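Local coordinates for protein 3-oxo-glucose-6-phosphate:glutamate aminotransferase (PDB 4K2M) that catalyses the reversible, pyridoxal phosphate-dependent transamination of 3-dehydro-glucose 6-phosphate with glutamate, giving kanosamine 6-phosphate on the pathway to the antibiotic kanosamine, at residues E106-V111 with I304-M309; I122-G127 with G258-D263; F274-F279 with N294-N299. All blocks are in the same frame, centred on the assembly; numbering follows the deposited sequence. Where two conformers were deposited one is given.

Contact 1 of 3, residues E106-V111 with I304-M309; sequences EQFEKV and IGLERM
Met309 N bonds to Gly305 O at 2.9 Å, and this backbone turn brings both residues to the ring of Phe108. One step earlier, Ile304 O accepts from two backbone amides, Glu307 N and Arg308 N. Between the two segments the contact itself is apolar. Helices 103-116 and 299-308 run in roughly the same direction, 38° apart, with their local axes 9.9 Å from each other.

Leu306 fills the middle. Its CD2 reaches the edge of the Phe108 ring, in the ring plane, 4.0 Å from Phe108 CD1. The same methyl lies 3.9 Å from Phe108 CA, so it touches both the ring edge and the backbone of Phe108. It also meets Val111 CG2. The other branch, Leu306 CD1, touches the aliphatic part of Gln107, 4.0 Å from Gln107 CG. Phe108 has CG anti to its backbone N (chi1 -178°), which carries the ring across to Gly305. There the backbone has no side chain in the way, and Phe108 CE1 comes to 4.1 Å from Gly305 C.

Met309 closes the end of the contact. Its CE also sits at the edge of the Phe108 ring, 3.7 Å from Phe108 CE1. The sulfur stands farther off, oblique to the ring, in a Met-aromatic contact. The chain bends at its last torsion (chi3 9°), which turns CE back toward the ring. The Val111 and Met309 side chains pass each other in opposite directions, with Val111 CG1 3.5 Å from Met309 SD.

Phe108 also packs edge-to-face with Phe245 and touches Met297. Ile38 covers Val111 and Met309. The arrangement is plain helix-helix packing, joining helices 103-116 and 299-308 of the aspartate aminotransferase fold at a partly buried seam, with the Phe108 side chain about 12 Å from a bound external aldimine.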
# COMPACT_ATOMS: atom_id res chain seq x y z
N GLU A 106 -13.12 -9.38 -1.68
CA GLU A 106 -13.54 -10.58 -2.40
C GLU A 106 -14.46 -10.25 -3.57
O GLU A 106 -14.37 -10.89 -4.64
CB GLU A 106 -14.26 -11.55 -1.45
CG GLU A 106 -14.27 -13.00 -1.93
CD GLU A 106 -15.42 -13.81 -1.33
OE1 GLU A 106 -15.54 -13.85 -0.09
OE2 GLU A 106 -16.19 -14.40 -2.12
N GLN A 107 -15.35 -9.29 -3.39
CA GLN A 107 -16.27 -8.90 -4.46
C GLN A 107 -15.52 -8.27 -5.62
O GLN A 107 -15.84 -8.50 -6.78
CB GLN A 107 -17.34 -7.93 -3.95
CG GLN A 107 -18.35 -7.49 -5.01
CD GLN A 107 -19.32 -8.60 -5.40
OE1 GLN A 107 -19.45 -9.61 -4.70
NE2 GLN A 107 -20.02 -8.41 -6.52
N PHE A 108 -14.51 -7.45 -5.30
CA PHE A 108 -13.72 -6.80 -6.34
C PHE A 108 -12.89 -7.85 -7.08
O PHE A 108 -12.79 -7.84 -8.32
CB PHE A 108 -12.83 -5.71 -5.71
CG PHE A 108 -12.00 -4.95 -6.70
CD1 PHE A 108 -12.60 -4.21 -7.72
CD2 PHE A 108 -10.62 -4.96 -6.61
CE1 PHE A 108 -11.82 -3.50 -8.63
CE2 PHE A 108 -9.83 -4.24 -7.52
CZ PHE A 108 -10.43 -3.51 -8.52
N GLU A 109 -12.31 -8.79 -6.34
CA GLU A 109 -11.54 -9.86 -6.99
C GLU A 109 -12.44 -10.72 -7.88
O GLU A 109 -12.06 -11.07 -9.00
CB GLU A 109 -10.79 -10.70 -5.97
CG GLU A 109 -9.68 -9.92 -5.25
CD GLU A 109 -9.11 -10.68 -4.07
OE1 GLU A 109 -9.86 -11.49 -3.47
OE2 GLU A 109 -7.92 -10.47 -3.73
N LYS A 110 -13.64 -11.02 -7.40
CA LYS A 110 -14.61 -11.77 -8.19
C LYS A 110 -15.02 -11.04 -9.49
O LYS A 110 -15.11 -11.65 -10.56
CB LYS A 110 -15.85 -12.10 -7.35
CG LYS A 110 -16.86 -12.96 -8.10
CD LYS A 110 -16.16 -14.15 -8.75
CE LYS A 110 -16.98 -14.71 -9.91
NZ LYS A 110 -18.37 -15.02 -9.50
N VAL A 111 -15.26 -9.74 -9.40
CA VAL A 111 -15.62 -8.96 -10.59
C VAL A 111 -14.46 -8.93 -11.61
O VAL A 111 -14.66 -9.05 -12.83
CB VAL A 111 -16.02 -7.53 -10.19
CG1 VAL A 111 -15.84 -6.61 -11.35
CG2 VAL A 111 -17.46 -7.49 -9.71
N ILE A 304 -13.98 1.51 -3.47
CA ILE A 304 -13.86 2.62 -4.41
C ILE A 304 -13.73 2.06 -5.83
O ILE A 304 -14.31 2.59 -6.78
CB ILE A 304 -12.64 3.49 -4.07
CG1 ILE A 304 -12.95 4.35 -2.84
CG2 ILE A 304 -12.28 4.42 -5.25
CD1 ILE A 304 -11.73 5.13 -2.33
N GLY A 305 -12.96 0.99 -5.97
CA GLY A 305 -12.75 0.35 -7.26
C GLY A 305 -14.04 -0.15 -7.87
O GLY A 305 -14.24 -0.07 -9.09
N LEU A 306 -14.93 -0.65 -7.02
CA LEU A 306 -16.20 -1.18 -7.51
C LEU A 306 -17.06 -0.04 -8.05
O LEU A 306 -17.95 -0.27 -8.87
CB LEU A 306 -16.92 -1.96 -6.41
CG LEU A 306 -16.26 -3.30 -6.14
CD1 LEU A 306 -16.70 -3.90 -4.81
CD2 LEU A 306 -16.55 -4.28 -7.29
N GLU A 307 -16.79 1.18 -7.60
CA GLU A 307 -17.50 2.34 -8.16
C GLU A 307 -16.83 2.83 -9.43
O GLU A 307 -17.49 3.03 -10.45
CB GLU A 307 -17.56 3.50 -7.16
CG GLU A 307 -18.43 3.25 -5.96
CD GLU A 307 -19.82 2.79 -6.33
OE1 GLU A 307 -20.43 3.38 -7.24
OE2 GLU A 307 -20.30 1.80 -5.71
N ARG A 308 -15.51 3.02 -9.39
CA ARG A 308 -14.84 3.63 -10.53
C ARG A 308 -14.84 2.70 -11.73
O ARG A 308 -14.76 3.17 -12.86
CB ARG A 308 -13.41 4.08 -10.16
CG ARG A 308 -13.41 5.16 -9.06
CD ARG A 308 -12.07 5.89 -8.98
NE ARG A 308 -11.91 6.77 -10.13
CZ ARG A 308 -10.81 7.43 -10.46
NH1 ARG A 308 -9.70 7.33 -9.72
NH2 ARG A 308 -10.83 8.21 -11.54
N MET A 309 -14.95 1.40 -11.49
CA MET A 309 -14.94 0.42 -12.57
C MET A 309 -16.14 0.58 -13.47
O MET A 309 -16.11 0.15 -14.62
CB MET A 309 -14.91 -1.01 -12.02
CG MET A 309 -14.37 -2.04 -13.00
SD MET A 309 -14.09 -3.64 -12.19
CE MET A 309 -14.88 -3.26 -10.63

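Contact 2 of 3, residues I122-G127 with G258-D263; sequences IATSSG and GAIATD. With O1G (3-deoxy-3-[(E)-({3-hydroxy-2-methyl-5-[(phosphonooxy)methyl]pyridin-4-yl}methylidene)amino]-6-O-phosphono-alpha-D-gluco pyranose), chain C.
The flat groups facing each other between Ile122 and Ile260 are peptide units, and they meet in different ways. Ile122 N lies in the plane of the Ile260 carbonyl, 2.8 Å from its O. The return bond, from Ile260 N to Ile122 O, is tilted 26° out of plane. At the Thr124-Gly258 pair both donors stand over a carbonyl face instead of at its edge: Thr124 N is 2.8 Å from Gly258 O but 54° out of its plane, and Gly258 N is placed similarly over the Thr124 carbonyl.

These four bonds make an antiparallel ladder. Ile122-Ile260 and Thr124-Gly258 are hydrogen-bonded pairs, and Ala123-Ala259 between them is a non-hydrogen-bonded pair. Ile122, Thr124 and Ile260 lie on the sheet face covered by helices 127-137 and 265-275. The Thr124 and Ile260 side chains cross at about a right angle, with Thr124 CG2 4.2 Å from Ile260 CD1. Ala123 and Ala259 face the other way, toward Met297 and Phe245.

After the strand the chain turns toward the cofactor. Thr124 OG1 sits between its backbone N and carbonyl carbon (chi1 60°) and donates to Ser126 O at 2.8 Å. This ties the strand end to the turn. Gly258 lets the turn come close, with Gly127 N 4.0 Å from Gly258 CA. Ser126 is the N-cap of helix 127-137, and its OG is bonded to Asp129.

Gly127 N donates to OP2 of the cofactor phosphate in the external aldimine (chain C) at 2.8 Å. Ser244 and Gln227 of this subunit and Thr100 and Lys284 of the second subunit also bind the adduct. The phosphate lies at the start of helix 127-137, where the helix dipole and the backbone N-H would probably help to stabilise its negative charge.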
# COMPACT_ATOMS: atom_id res chain seq x y z
N ILE A 122 -5.88 -12.03 -7.23
CA ILE A 122 -5.40 -11.64 -5.91
C ILE A 122 -5.12 -10.15 -5.99
O ILE A 122 -4.20 -9.72 -6.70
CB ILE A 122 -4.10 -12.37 -5.56
CG1 ILE A 122 -4.30 -13.89 -5.55
CG2 ILE A 122 -3.59 -11.92 -4.20
CD1 ILE A 122 -3.97 -14.61 -6.89
N ALA A 123 -5.94 -9.36 -5.29
CA ALA A 123 -5.80 -7.90 -5.32
C ALA A 123 -4.67 -7.49 -4.38
O ALA A 123 -4.60 -7.94 -3.24
CB ALA A 123 -7.11 -7.22 -4.94
N THR A 124 -3.78 -6.63 -4.87
CA THR A 124 -2.57 -6.28 -4.14
C THR A 124 -2.51 -4.79 -3.86
O THR A 124 -3.35 -4.02 -4.33
CB THR A 124 -1.31 -6.66 -4.95
OG1 THR A 124 -1.33 -5.96 -6.19
CG2 THR A 124 -1.26 -8.15 -5.24
N SER A 125 -1.48 -4.39 -3.11
CA SER A 125 -1.34 -3.01 -2.68
C SER A 125 -0.74 -2.11 -3.76
O SER A 125 -0.72 -0.90 -3.59
CB SER A 125 -0.47 -2.92 -1.41
OG SER A 125 0.75 -3.61 -1.61
N SER A 126 -0.24 -2.70 -4.85
CA SER A 126 0.21 -1.93 -6.01
C SER A 126 0.53 -2.86 -7.15
O SER A 126 0.64 -4.07 -6.96
CB SER A 126 1.46 -1.10 -5.69
OG SER A 126 2.59 -1.94 -5.49
N GLY A 127 0.72 -2.30 -8.34
CA GLY A 127 1.16 -3.06 -9.50
C GLY A 127 2.57 -3.60 -9.29
O GLY A 127 2.86 -4.74 -9.64
N GLY A 258 -3.25 -2.96 -7.00
CA GLY A 258 -3.03 -3.70 -8.23
C GLY A 258 -3.64 -5.08 -8.14
O GLY A 258 -4.43 -5.35 -7.24
N ALA A 259 -3.31 -5.97 -9.06
CA ALA A 259 -3.83 -7.33 -8.95
C ALA A 259 -2.96 -8.33 -9.67
O ALA A 259 -2.26 -7.99 -10.61
CB ALA A 259 -5.24 -7.41 -9.48
N ILE A 260 -3.05 -9.57 -9.21
CA ILE A 260 -2.46 -10.70 -9.91
C ILE A 260 -3.61 -11.57 -10.41
O ILE A 260 -4.55 -11.83 -9.66
CB ILE A 260 -1.62 -11.53 -8.95
CG1 ILE A 260 -0.41 -10.74 -8.48
CG2 ILE A 260 -1.15 -12.82 -9.63
CD1 ILE A 260 0.31 -11.40 -7.30
N ALA A 261 -3.55 -12.02 -11.66
CA ALA A 261 -4.59 -12.91 -12.16
C ALA A 261 -3.94 -14.17 -12.70
O ALA A 261 -2.92 -14.10 -13.38
CB ALA A 261 -5.41 -12.23 -13.23
N THR A 262 -4.53 -15.32 -12.39
CA THR A 262 -3.98 -16.58 -12.89
C THR A 262 -5.08 -17.62 -12.96
O THR A 262 -6.09 -17.50 -12.27
CB THR A 262 -2.80 -17.10 -12.03
OG1 THR A 262 -2.22 -18.26 -12.65
CG2 THR A 262 -3.26 -17.47 -10.61
N ASP A 263 -4.89 -18.62 -13.83
CA ASP A 263 -5.79 -19.76 -13.87
C ASP A 263 -5.32 -20.90 -12.98
O ASP A 263 -6.05 -21.87 -12.75
CB ASP A 263 -5.98 -20.26 -15.30
CG ASP A 263 -6.91 -19.39 -16.12
OD1 ASP A 263 -7.84 -18.78 -15.54
OD2 ASP A 263 -6.73 -19.31 -17.36
P O1G C . 2.10 0.69 -9.57
C3A O1G C . 3.73 0.83 -15.14
O3 O1G C . 3.44 1.91 -15.90
C1 O1G C . 3.87 7.02 -13.68
N1' O1G C . 4.43 -1.42 -14.90
C2 O1G C . 3.89 5.57 -14.17
O2 O1G C . 3.49 5.69 -15.58
C9A O1G C . 4.16 -0.38 -15.70
C2A O1G C . 4.33 -0.57 -17.20
C3 O1G C . 2.95 4.64 -13.39
N3' O1G C . 3.33 3.28 -13.84
O1 O1G C . 2.63 7.68 -14.00
C4 O1G C . 3.08 4.83 -11.87
O4 O1G C . 1.84 4.26 -11.40
C4A O1G C . 3.58 0.95 -13.77
C4B O1G C . 3.15 2.22 -13.15
C5 O1G C . 2.98 6.33 -11.57
O5 O1G C . 4.00 7.06 -12.25
C5A O1G C . 3.87 -0.14 -12.96
C5T O1G C . 3.77 -0.19 -11.43
C6 O1G C . 3.28 6.68 -10.14
C6A O1G C . 4.30 -1.32 -13.56
OP1 O1G C . 3.07 -0.00 -8.63
OP2 O1G C . 0.68 0.33 -9.30
OP3 O1G C . 2.40 2.20 -9.69
OP4 O1G C . 2.39 0.02 -11.03
O6 O1G C . 2.97 7.97 -9.77
P' O1G C . 2.47 8.30 -8.28
OP6 O1G C . 1.17 7.54 -8.11
OP7 O1G C . 3.55 7.88 -7.30
OP8 O1G C . 2.27 9.81 -8.33

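Contact 3 of 3, residues F274-F279 with N294-N299; sequences FSYHGF and NSKMDN. With O1G (3-deoxy-3-[(E)-({3-hydroxy-2-methyl-5-[(phosphonooxy)methyl]pyridin-4-yl}methylidene)amino]-6-O-phosphono-alpha-D-gluco pyranose), chain I.
Ser275 and Ser295 join the end of helix 265-275 to the loop before helix 299-308, and a type I' beta turn, Tyr276 to Phe279, follows. Both segments lie at the active site shared across the dimer interface.

One backbone bond spans the pair: Ser295 N donates to Ser275 O at 2.9 Å. It belongs to a single bridge between Tyr276 and Asn294. Within the turn Phe279 N bonds to Tyr276 O. His277 and Gly278 have positive phi, as this turn type requires.

Two side chains bind the adduct in chain I. Tyr276 OH donates to OP7 of the sugar phosphate at 2.7 Å, and OP7 lies at the ring edge, near its plane. At chi1 -162° the Tyr276 ring swings out opposite its own amide nitrogen, toward this phosphate. Asn294 ND2 donates to OP1 of the cofactor phosphate at 2.7 Å, in a bent bond of 135°. Through these two side chains one subunit reaches both phosphates, while residues of the second subunit, among them Ser244, Gln227 and Tyr381, also bind the adduct.

Packing surrounds these groups. The His277 ring and the Asn294 amide lie side by side, pointing the same way, their planes 32° apart. His277 NE2 is 3.8 Å from Asn294 CB, and Asn294 CA lies over one face of the His277 ring. His277 CB sits over the centre of the Phe279 ring, and Phe153 of the second subunit meets the His277 ring edge-to-face. Lys296 runs obliquely past Tyr276, with Lys296 CD 3.6 Å from Tyr276 CD1.

A water finishes the contact. Ser275 OG is bonded to Ile272 O and accepts a hydrogen bond from this water at 2.9 Å. The water oxygen accepts from Lys296 NZ at 2.7 Å.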
# COMPACT_ATOMS: atom_id res chain seq x y z
N PHE A 274 2.23 -15.12 -0.23
CA PHE A 274 3.22 -14.05 -0.33
C PHE A 274 2.63 -12.66 -0.09
O PHE A 274 3.32 -11.76 0.40
CB PHE A 274 3.93 -14.09 -1.69
CG PHE A 274 5.14 -14.96 -1.71
CD1 PHE A 274 6.29 -14.59 -1.02
CD2 PHE A 274 5.15 -16.14 -2.43
CE1 PHE A 274 7.42 -15.39 -1.05
CE2 PHE A 274 6.28 -16.96 -2.46
CZ PHE A 274 7.42 -16.57 -1.78
N SER A 275 1.36 -12.48 -0.44
CA SER A 275 0.69 -11.17 -0.33
C SER A 275 0.35 -10.84 1.12
O SER A 275 0.05 -9.68 1.47
CB SER A 275 -0.59 -11.16 -1.15
OG SER A 275 -1.63 -11.84 -0.45
N TYR A 276 0.33 -11.87 1.96
CA TYR A 276 -0.07 -11.65 3.34
C TYR A 276 0.75 -12.46 4.34
O TYR A 276 0.28 -13.46 4.90
CB TYR A 276 -1.58 -11.89 3.50
CG TYR A 276 -2.16 -11.31 4.76
CD1 TYR A 276 -2.10 -9.94 5.01
CD2 TYR A 276 -2.80 -12.12 5.70
CE1 TYR A 276 -2.65 -9.39 6.17
CE2 TYR A 276 -3.35 -11.59 6.85
CZ TYR A 276 -3.27 -10.22 7.08
OH TYR A 276 -3.82 -9.68 8.21
N HIS A 277 1.99 -12.02 4.53
CA HIS A 277 2.86 -12.44 5.64
C HIS A 277 3.32 -13.89 5.62
O HIS A 277 3.96 -14.36 6.57
CB HIS A 277 2.21 -12.09 6.99
CG HIS A 277 2.12 -10.61 7.24
ND1 HIS A 277 3.25 -9.81 7.31
CD2 HIS A 277 1.06 -9.79 7.43
CE1 HIS A 277 2.87 -8.56 7.52
NE2 HIS A 277 1.55 -8.52 7.61
N GLY A 278 3.01 -14.59 4.54
CA GLY A 278 3.40 -15.99 4.44
C GLY A 278 2.40 -16.88 5.16
O GLY A 278 2.65 -18.07 5.37
N PHE A 279 1.25 -16.31 5.54
CA PHE A 279 0.27 -17.06 6.31
C PHE A 279 -0.47 -18.08 5.45
O PHE A 279 -0.69 -17.86 4.25
CB PHE A 279 -0.80 -16.13 6.91
CG PHE A 279 -0.29 -15.17 7.97
CD1 PHE A 279 0.87 -15.44 8.70
CD2 PHE A 279 -0.98 -13.99 8.21
CE1 PHE A 279 1.32 -14.54 9.67
CE2 PHE A 279 -0.55 -13.08 9.18
CZ PHE A 279 0.60 -13.35 9.92
N ASN A 294 3.21 -7.45 3.41
CA ASN A 294 1.91 -6.89 3.77
C ASN A 294 1.37 -6.17 2.55
O ASN A 294 1.39 -4.93 2.50
CB ASN A 294 2.05 -5.92 4.94
CG ASN A 294 0.71 -5.45 5.46
OD1 ASN A 294 -0.35 -5.97 5.09
ND2 ASN A 294 0.73 -4.44 6.35
N SER A 295 0.86 -6.93 1.58
CA SER A 295 0.62 -6.34 0.27
C SER A 295 -0.70 -6.71 -0.37
O SER A 295 -0.77 -6.76 -1.59
CB SER A 295 1.76 -6.69 -0.67
OG SER A 295 2.99 -6.18 -0.19
N LYS A 296 -1.73 -6.98 0.43
CA LYS A 296 -3.08 -7.07 -0.11
C LYS A 296 -3.63 -5.67 -0.41
O LYS A 296 -3.23 -4.69 0.22
CB LYS A 296 -4.03 -7.77 0.87
CG LYS A 296 -3.70 -9.24 1.10
CD LYS A 296 -4.50 -9.80 2.28
CE LYS A 296 -6.00 -9.77 2.00
NZ LYS A 296 -6.32 -10.47 0.71
N MET A 297 -4.56 -5.58 -1.34
CA MET A 297 -5.29 -4.32 -1.54
C MET A 297 -6.13 -4.02 -0.30
O MET A 297 -6.56 -4.95 0.39
CB MET A 297 -6.20 -4.45 -2.77
CG MET A 297 -7.02 -3.22 -3.09
SD MET A 297 -7.86 -3.56 -4.65
CE MET A 297 -8.52 -1.95 -5.05
N ASP A 298 -6.34 -2.74 -0.00
CA ASP A 298 -7.22 -2.35 1.10
C ASP A 298 -8.69 -2.48 0.71
O ASP A 298 -9.07 -2.14 -0.42
CB ASP A 298 -6.94 -0.90 1.49
CG ASP A 298 -5.63 -0.74 2.24
OD1 ASP A 298 -5.18 -1.74 2.83
OD2 ASP A 298 -5.07 0.37 2.22
N ASN A 299 -9.51 -2.94 1.65
CA ASN A 299 -10.96 -3.02 1.49
C ASN A 299 -11.55 -1.68 1.06
O ASN A 299 -12.46 -1.63 0.22
CB ASN A 299 -11.59 -3.49 2.81
CG ASN A 299 -13.09 -3.76 2.68
OD1 ASN A 299 -13.51 -4.64 1.92
ND2 ASN A 299 -13.89 -3.04 3.47
P O1G I . 1.55 -3.02 9.48
C3A O1G I . 2.81 -4.97 14.79
O3 O1G I . 1.82 -5.22 15.68
C1 O1G I . -2.85 -7.60 13.80
N1' O1G I . 5.09 -4.66 14.27
C2 O1G I . -1.47 -7.05 14.16
O2 O1G I . -1.48 -6.87 15.62
C9A O1G I . 4.15 -4.90 15.19
C2A O1G I . 4.56 -5.09 16.65
C3 O1G I . -1.16 -5.72 13.46
N3' O1G I . 0.27 -5.53 13.74
O1 O1G I . -3.87 -6.76 14.34
C4 O1G I . -1.50 -5.77 11.96
O4 O1G I . -1.55 -4.35 11.66
C4A O1G I . 2.47 -4.78 13.46
C4B O1G I . 1.08 -4.86 13.00
C5 O1G I . -2.92 -6.31 11.80
O5 O1G I . -3.04 -7.62 12.37
C5A O1G I . 3.47 -4.52 12.53
C5T O1G I . 3.29 -4.30 11.03
C6 O1G I . -3.33 -6.53 10.37
C6A O1G I . 4.79 -4.46 12.97
OP1 O1G I . 2.37 -3.50 8.31
OP2 O1G I . 1.23 -1.56 9.38
OP3 O1G I . 0.31 -3.92 9.68
OP4 O1G I . 2.45 -3.12 10.84
O6 O1G I . -4.64 -6.93 10.15
P' O1G I . -5.38 -6.48 8.79
OP6 O1G I . -5.25 -4.97 8.72
OP7 O1G I . -4.69 -7.21 7.66
OP8 O1G I . -6.81 -6.94 9.04
O HOH W 1 -4.52 -12.00 -0.66

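How the contacts relate
All three contacts lie on the same side of the chain's centre and within the aminotransferase part of the chain. Contacts 2 and 3 follow each other along the chain, and both fall between the two segments of contact 1. The centres of contact 1 and contact 2 are about 12 Å apart. Those of contact 1 and contact 3 are about 17 Å apart, and those of contact 2 and contact 3 about 11 Å. Helix 103-116 leads into strand 120-124, at one border of the mixed sheet in this chain. Segment 294-299 runs beside that strand and continues into helix 299-308. Contacts 2 and 3 serve different adducts, in chains C and I, so this neighbourhood links the two active sites of the homodimer.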